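PDB 6N36: beta-lactamase from Chitinophaga pinensis, which probably hydrolyses the amide bond of the beta-lactam ring, using a pair of zinc ions held in a metallo-beta-lactamase fold. Local coordinates for residues L168-V171 with R176-K179; F23-N28 with L221-H226. One frame throughout, in Å; residues are numbered along the deposited sequence.

Contact 1. Residues L168-V171 with R176-K179; sequences LFDV and RTYK
Val171 and Tyr178 face each other as a hydrogen-bonded pair in an antiparallel beta hairpin, formed by strands 165-172 and 177-182 of the five-stranded sheet of this metallo-beta-lactamase fold. Their backbones exchange two nearly straight bonds: Val171 N reaches Tyr178 O at 2.9 Å, and Tyr178 N reaches Val171 O at 2.8 Å. One residue further from the turn, Asp170 and Lys179 form a non-hydrogen-bonded pair, where the strands draw in to 4.4 Å between the CA atoms of Asp170 and Lys179. The side chains of this pair project from the same face of the sheet and join in a salt bridge.

The lysine side chain wraps round a single carboxylate oxygen. Its CB passes 3.5 Å from Asp170 OD1, and CG, placed anti to the backbone N (chi1 -171°), runs past that same oxygen. CD swings slightly wider; bends at chi3 and chi4 then fold the chain back, bringing CE near OD1 again and setting NZ 2.9 Å from Asp170 OD1. The ammonium group approaches on the syn side of the carboxylate, 25° out of its plane. Along the strand, Thr177 lays its CG2 against Asp170 CB, with 3.9 Å between these two carbons.

On the other face, Val171 CG2 lies over the start of the tyrosine side chain, 4.2 Å from Tyr178 CB, while CG1 meets the edge of the Phe169 ring in its plane. The tyrosine ring leads away from the valine and beneath the arginine: Arg176 NE sits above its rim. That guanidinium group is held side-on against the backbone, NE and NH2 both donating to Thr177 O.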
ATOM      1  N   LEU A 168      -6.670   5.591   6.024  1.00 20.56           N
ATOM      2  CA  LEU A 168      -7.412   6.872   5.913  1.00 22.78           C
ATOM      3  C   LEU A 168      -6.758   7.851   6.880  1.00 22.90           C
ATOM      4  O   LEU A 168      -6.501   7.498   8.068  1.00 23.74           O
ATOM      5  CB  LEU A 168      -8.868   6.659   6.356  1.00 26.19           C
ATOM      6  CG  LEU A 168      -9.849   6.050   5.363  1.00 31.25           C
ATOM      7  CD1 LEU A 168     -11.071   5.545   6.163  1.00 35.85           C
ATOM      8  CD2 LEU A 168     -10.356   7.092   4.366  1.00 33.38           C
ATOM      9  N   PHE A 169      -6.586   9.079   6.431  1.00 22.10           N
ATOM     10  CA  PHE A 169      -5.982  10.129   7.285  1.00 23.35           C
ATOM     11  C   PHE A 169      -6.285  11.492   6.697  1.00 23.33           C
ATOM     12  O   PHE A 169      -6.357  11.699   5.467  1.00 23.67           O
ATOM     13  CB  PHE A 169      -4.460   9.948   7.455  1.00 22.16           C
ATOM     14  CG  PHE A 169      -3.692   9.734   6.171  1.00 21.19           C
ATOM     15  CD1 PHE A 169      -3.630   8.474   5.614  1.00 19.95           C
ATOM     16  CD2 PHE A 169      -3.105  10.772   5.493  1.00 20.66           C
ATOM     17  CE1 PHE A 169      -2.957   8.274   4.431  1.00 20.28           C
ATOM     18  CE2 PHE A 169      -2.449  10.579   4.289  1.00 20.26           C
ATOM     19  CZ  PHE A 169      -2.381   9.324   3.760  1.00 20.82           C
ATOM     20  N   ASP A 170      -6.338  12.460   7.599  1.00 26.04           N
ATOM     21  CA  ASP A 170      -6.482  13.889   7.238  1.00 28.07           C
ATOM     22  C   ASP A 170      -5.107  14.537   7.079  1.00 25.94           C
ATOM     23  O   ASP A 170      -4.204  14.293   7.928  1.00 27.55           O
ATOM     24  CB  ASP A 170      -7.281  14.643   8.302  1.00 28.92           C
ATOM     25  CG  ASP A 170      -8.745  14.236   8.353  1.00 34.25           C
ATOM     26  OD1 ASP A 170      -9.243  13.564   7.404  1.00 34.03           O
ATOM     27  OD2 ASP A 170      -9.412  14.609   9.359  1.00 39.39           O
ATOM     28  N   VAL A 171      -4.952  15.317   6.014  1.00 25.65           N
ATOM     29  CA  VAL A 171      -3.777  16.213   5.835  1.00 26.03           C
ATOM     30  C   VAL A 171      -4.297  17.657   5.708  1.00 27.72           C
ATOM     31  O   VAL A 171      -5.351  17.891   5.103  1.00 27.92           O
ATOM     32  CB  VAL A 171      -2.879  15.838   4.643  1.00 25.40           C
ATOM     33  CG1 VAL A 171      -2.374  14.415   4.798  1.00 25.27           C
ATOM     34  CG2 VAL A 171      -3.574  15.998   3.304  1.00 26.63           C
ATOM     35  N   ARG A 176      -6.835  24.198   3.111  1.00 36.97           N
ATOM     36  CA  ARG A 176      -7.918  23.372   3.686  1.00 37.66           C
ATOM     37  C   ARG A 176      -7.388  22.007   4.169  1.00 35.81           C
ATOM     38  O   ARG A 176      -6.163  21.776   4.121  1.00 34.44           O
ATOM     39  CB  ARG A 176      -9.015  23.179   2.634  1.00 40.75           C
ATOM     40  CG  ARG A 176      -8.540  22.534   1.336  1.00 41.86           C
ATOM     41  CD  ARG A 176      -9.693  22.011   0.496  1.00 42.84           C
ATOM     42  NE  ARG A 176     -10.299  20.870   1.171  1.00 45.40           N
ATOM     43  CZ  ARG A 176     -11.310  20.137   0.707  1.00 47.46           C
ATOM     44  NH1 ARG A 176     -11.848  20.408  -0.471  1.00 50.51           N
ATOM     45  NH2 ARG A 176     -11.772  19.126   1.425  1.00 46.43           N
ATOM     46  N   THR A 177      -8.299  21.208   4.725  1.00 35.86           N
ATOM     47  CA  THR A 177      -8.045  19.817   5.143  1.00 34.77           C
ATOM     48  C   THR A 177      -8.563  18.869   4.055  1.00 33.63           C
ATOM     49  O   THR A 177      -9.651  19.114   3.478  1.00 34.47           O
ATOM     50  CB  THR A 177      -8.669  19.523   6.511  1.00 38.04           C
ATOM     51  OG1 THR A 177      -8.052  20.386   7.476  1.00 41.48           O
ATOM     52  CG2 THR A 177      -8.507  18.058   6.867  1.00 38.46           C
ATOM     53  N   TYR A 178      -7.793  17.824   3.761  1.00 29.34           N
ATOM     54  CA  TYR A 178      -8.229  16.738   2.840  1.00 28.85           C
ATOM     55  C   TYR A 178      -8.175  15.377   3.549  1.00 27.58           C
ATOM     56  O   TYR A 178      -7.166  15.051   4.238  1.00 26.02           O
ATOM     57  CB  TYR A 178      -7.352  16.640   1.596  1.00 27.47           C
ATOM     58  CG  TYR A 178      -7.294  17.856   0.716  1.00 29.74           C
ATOM     59  CD1 TYR A 178      -6.343  18.836   0.925  1.00 30.64           C
ATOM     60  CD2 TYR A 178      -8.160  17.986  -0.362  1.00 31.64           C
ATOM     61  CE1 TYR A 178      -6.307  19.962   0.109  1.00 32.39           C
ATOM     62  CE2 TYR A 178      -8.130  19.091  -1.190  1.00 34.15           C
ATOM     63  CZ  TYR A 178      -7.213  20.088  -0.943  1.00 32.85           C
ATOM     64  OH  TYR A 178      -7.212  21.173  -1.770  1.00 34.32           O
ATOM     65  N   LYS A 179      -9.252  14.624   3.418  1.00 26.61           N
ATOM     66  CA  LYS A 179      -9.267  13.219   3.898  1.00 26.43           C
ATOM     67  C   LYS A 179      -8.786  12.336   2.752  1.00 24.56           C
ATOM     68  O   LYS A 179      -9.343  12.374   1.635  1.00 24.33           O
ATOM     69  CB  LYS A 179     -10.666  12.774   4.345  1.00 28.54           C
ATOM     70  CG  LYS A 179     -10.650  11.411   5.033  1.00 29.35           C
ATOM     71  CD  LYS A 179     -11.975  11.031   5.650  1.00 33.40           C
ATOM     72  CE  LYS A 179     -12.383  11.914   6.806  1.00 36.49           C
ATOM     73  NZ  LYS A 179     -11.439  11.792   7.939  1.00 37.65           N
TER

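Contact 2. Residues F23-N28 with L221-H226; sequences FRIAGN and LWLAPH. With ZN (zinc ion), chain B.
His226, a ligand of the zinc site together with Asp87 and His88, follows three residues after Leu223 on the segment whose leucines, Leu221 and Leu223, make a buried apolar contact with Ile25 and Ala26. Ile25 and Leu223 reach toward each other tip to tip, bringing Ile25 CD1 to 3.7 Å from Leu223 CD2. A second, looser approach lies alongside it: Ile25 CG2, set anti to the backbone N, comes 4.2 Å from Leu223 CD1. The methyl of Ala26 is shorter, and Leu221 extends CD1 to within 3.8 Å of Ala26 CB. Phe40 of strand 40-42 packs against both Ile25 and Leu223.

Ile25 and Ala26 can both face the leucines because they form a classic beta bulge opposite Leu29. The bulge lies in strand 23-26, an outermost strand of the seven-stranded sheet, whereas strand 221-223 is an outermost strand of the five-stranded sheet; their side chains therefore pack across the interior between the two sheets of the metallo-beta-lactamase fold. Beyond the bulge the chain turns through Gly27, whose carbonyl oxygen accepts a hydrogen bond from Arg24 NE at 2.8 Å, lying in the guanidinium plane.

Past Leu223, the chain leaves the strand and runs through Ala224 and Pro225 to His226. There NE2 binds the zinc ion at 2.1 Å, and water 1 is another ligand, 2.0 Å from the metal. Asp36, in the second shell, accepts a hydrogen bond from His226 ND1 and so helps fix the rotation of the imidazole.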
ATOM      1  N   PHE A  23       7.040  13.911  -5.461  1.00 21.88           N
ATOM      2  CA  PHE A  23       6.241  15.128  -5.426  1.00 21.88           C
ATOM      3  C   PHE A  23       5.322  15.147  -4.219  1.00 22.25           C
ATOM      4  O   PHE A  23       4.959  14.096  -3.694  1.00 21.69           O
ATOM      5  CB  PHE A  23       5.453  15.274  -6.725  1.00 22.87           C
ATOM      6  CG  PHE A  23       4.349  14.278  -6.976  1.00 22.26           C
ATOM      7  CD1 PHE A  23       4.603  13.010  -7.486  1.00 22.55           C
ATOM      8  CD2 PHE A  23       3.048  14.572  -6.599  1.00 24.19           C
ATOM      9  CE1 PHE A  23       3.561  12.118  -7.715  1.00 21.78           C
ATOM     10  CE2 PHE A  23       2.003  13.692  -6.857  1.00 23.98           C
ATOM     11  CZ  PHE A  23       2.268  12.435  -7.355  1.00 22.28           C
ATOM     12  N   ARG A  24       4.921  16.356  -3.865  1.00 21.71           N
ATOM     13  CA  ARG A  24       3.949  16.594  -2.794  1.00 20.69           C
ATOM     14  C   ARG A  24       2.547  16.361  -3.354  1.00 22.45           C
ATOM     15  O   ARG A  24       2.137  16.960  -4.395  1.00 23.80           O
ATOM     16  CB  ARG A  24       4.075  18.047  -2.345  1.00 22.15           C
ATOM     17  CG  ARG A  24       3.199  18.397  -1.166  1.00 22.77           C
ATOM     18  CD  ARG A  24       3.403  19.896  -0.915  1.00 25.13           C
ATOM     19  NE  ARG A  24       2.566  20.368   0.159  1.00 28.49           N
ATOM     20  CZ  ARG A  24       2.123  21.608   0.266  1.00 29.00           C
ATOM     21  NH1 ARG A  24       2.268  22.464  -0.731  1.00 29.95           N
ATOM     22  NH2 ARG A  24       1.365  21.913   1.304  1.00 31.16           N
ATOM     23  N   ILE A  25       1.831  15.423  -2.736  1.00 21.11           N
ATOM     24  CA  ILE A  25       0.441  15.125  -3.164  1.00 21.74           C
ATOM     25  C   ILE A  25      -0.491  16.181  -2.580  1.00 23.79           C
ATOM     26  O   ILE A  25      -1.261  16.809  -3.346  1.00 24.83           O
ATOM     27  CB  ILE A  25       0.080  13.691  -2.720  1.00 21.66           C
ATOM     28  CG1 ILE A  25       0.974  12.646  -3.394  1.00 20.68           C
ATOM     29  CG2 ILE A  25      -1.408  13.461  -2.977  1.00 23.04           C
ATOM     30  CD1 ILE A  25       0.931  11.285  -2.726  1.00 20.12           C
ATOM     31  N   ALA A  26      -0.495  16.291  -1.269  1.00 23.52           N
ATOM     32  CA  ALA A  26      -1.467  17.102  -0.514  1.00 24.14           C
ATOM     33  C   ALA A  26      -0.881  17.302   0.872  1.00 23.58           C
ATOM     34  O   ALA A  26      -0.563  16.315   1.524  1.00 22.69           O
ATOM     35  CB  ALA A  26      -2.798  16.424  -0.452  1.00 24.61           C
ATOM     36  N   GLY A  27      -0.728  18.549   1.312  1.00 24.19           N
ATOM     37  CA  GLY A  27      -0.255  18.743   2.686  1.00 23.63           C
ATOM     38  C   GLY A  27       1.133  18.133   2.890  1.00 23.32           C
ATOM     39  O   GLY A  27       2.041  18.337   2.049  1.00 23.82           O
ATOM     40  N   ASN A  28       1.236  17.339   3.951  1.00 22.44           N
ATOM     41  CA  ASN A  28       2.459  16.625   4.387  1.00 20.85           C
ATOM     42  C   ASN A  28       2.530  15.205   3.813  1.00 20.36           C
ATOM     43  O   ASN A  28       3.270  14.378   4.373  1.00 21.08           O
ATOM     44  CB  ASN A  28       2.578  16.653   5.907  1.00 21.69           C
ATOM     45  CG  ASN A  28       1.406  16.033   6.634  1.00 23.69           C
ATOM     46  OD1 ASN A  28       0.229  16.201   6.255  1.00 25.73           O
ATOM     47  ND2 ASN A  28       1.697  15.331   7.702  1.00 25.04           N
ATOM     48  N   LEU A 221      -9.614  12.521  -1.374  1.00 25.16           N
ATOM     49  CA  LEU A 221      -8.574  12.164  -2.361  1.00 24.18           C
ATOM     50  C   LEU A 221      -8.267  10.664  -2.203  1.00 22.92           C
ATOM     51  O   LEU A 221      -8.329  10.191  -1.093  1.00 23.09           O
ATOM     52  CB  LEU A 221      -7.300  12.957  -2.098  1.00 24.32           C
ATOM     53  CG  LEU A 221      -7.441  14.468  -1.923  1.00 25.40           C
ATOM     54  CD1 LEU A 221      -6.058  15.072  -1.735  1.00 25.60           C
ATOM     55  CD2 LEU A 221      -8.151  15.083  -3.129  1.00 26.42           C
ATOM     56  N   TRP A 222      -7.884  10.002  -3.275  1.00 23.41           N
ATOM     57  CA  TRP A 222      -7.443   8.584  -3.149  1.00 21.83           C
ATOM     58  C   TRP A 222      -6.242   8.290  -4.017  1.00 21.79           C
ATOM     59  O   TRP A 222      -6.164   8.812  -5.109  1.00 22.23           O
ATOM     60  CB  TRP A 222      -8.582   7.587  -3.374  1.00 22.87           C
ATOM     61  CG  TRP A 222      -9.065   7.421  -4.788  1.00 23.19           C
ATOM     62  CD1 TRP A 222      -9.861   8.270  -5.515  1.00 24.31           C
ATOM     63  CD2 TRP A 222      -8.830   6.283  -5.633  1.00 22.93           C
ATOM     64  NE1 TRP A 222     -10.077   7.754  -6.770  1.00 24.78           N
ATOM     65  CE2 TRP A 222      -9.485   6.518  -6.860  1.00 24.28           C
ATOM     66  CE3 TRP A 222      -8.141   5.071  -5.457  1.00 22.67           C
ATOM     67  CZ2 TRP A 222      -9.461   5.604  -7.913  1.00 24.23           C
ATOM     68  CZ3 TRP A 222      -8.161   4.158  -6.483  1.00 23.00           C
ATOM     69  CH2 TRP A 222      -8.788   4.433  -7.701  1.00 23.11           C
ATOM     70  N   LEU A 223      -5.442   7.340  -3.539  1.00 20.80           N
ATOM     71  CA  LEU A 223      -4.321   6.772  -4.317  1.00 20.47           C
ATOM     72  C   LEU A 223      -4.288   5.290  -3.959  1.00 20.00           C
ATOM     73  O   LEU A 223      -5.015   4.847  -3.099  1.00 20.13           O
ATOM     74  CB  LEU A 223      -2.990   7.468  -4.018  1.00 22.01           C
ATOM     75  CG  LEU A 223      -2.924   8.970  -4.385  1.00 22.32           C
ATOM     76  CD1 LEU A 223      -3.401   9.809  -3.230  1.00 24.84           C
ATOM     77  CD2 LEU A 223      -1.531   9.377  -4.769  1.00 23.96           C
ATOM     78  N   ALA A 224      -3.490   4.551  -4.684  1.00 19.21           N
ATOM     79  CA  ALA A 224      -3.427   3.085  -4.538  1.00 19.44           C
ATOM     80  C   ALA A 224      -1.996   2.622  -4.802  1.00 19.57           C
ATOM     81  O   ALA A 224      -1.154   3.402  -5.206  1.00 20.34           O
ATOM     82  CB  ALA A 224      -4.406   2.449  -5.510  1.00 20.03           C
ATOM     83  N   PRO A 225      -1.708   1.330  -4.548  1.00 19.43           N
ATOM     84  CA  PRO A 225      -0.348   0.837  -4.615  1.00 19.27           C
ATOM     85  C   PRO A 225       0.214   0.709  -6.028  1.00 18.92           C
ATOM     86  O   PRO A 225       1.408   0.597  -6.116  1.00 20.31           O
ATOM     87  CB  PRO A 225      -0.432  -0.542  -3.956  1.00 21.33           C
ATOM     88  CG  PRO A 225      -1.604  -0.453  -3.031  1.00 21.09           C
ATOM     89  CD  PRO A 225      -2.590   0.392  -3.802  1.00 20.77           C
ATOM     90  N   HIS A 226      -0.640   0.639  -7.048  1.00 18.06           N
ATOM     91  CA  HIS A 226      -0.201   0.550  -8.448  1.00 19.46           C
ATOM     92  C   HIS A 226      -0.767   1.750  -9.195  1.00 21.14           C
ATOM     93  O   HIS A 226      -1.976   1.985  -9.132  1.00 21.29           O
ATOM     94  CB  HIS A 226      -0.645  -0.763  -9.082  1.00 19.48           C
ATOM     95  CG  HIS A 226       0.107  -1.938  -8.574  1.00 20.02           C
ATOM     96  ND1 HIS A 226       1.375  -2.301  -9.072  1.00 21.17           N
ATOM     97  CD2 HIS A 226      -0.181  -2.799  -7.575  1.00 19.99           C
ATOM     98  CE1 HIS A 226       1.787  -3.373  -8.421  1.00 20.40           C
ATOM     99  NE2 HIS A 226       0.880  -3.697  -7.499  1.00 19.32           N
TER
HETATM  100 ZN    ZN B 501       1.192  -5.222  -6.129  0.90 22.01          ZN
HETATM  101  O   HOH W   1      -0.669  -5.940  -5.823  1.00 27.52           O

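In the fold
The centres of the two contacts lie about 11 Å apart, on the same side of the chain's centre. Along the chain, 23-28 comes first, the hairpin of contact 1 follows, and 221-226 comes last. Strands 177-182 and 221-223 are parallel neighbours in the five-stranded sheet, probably joined by a hydrogen bond between Lys179 O and Leu221 N at 3.0 Å. Tyr178 CD2 also packs on Leu221 CD1, while Val171 touches Ala26 and Asn28. Contact 1 is thus internal to one sheet, whereas contact 2 links that sheet to the seven-stranded one, and residues 221-226 lead on from the shared sheet to the zinc site.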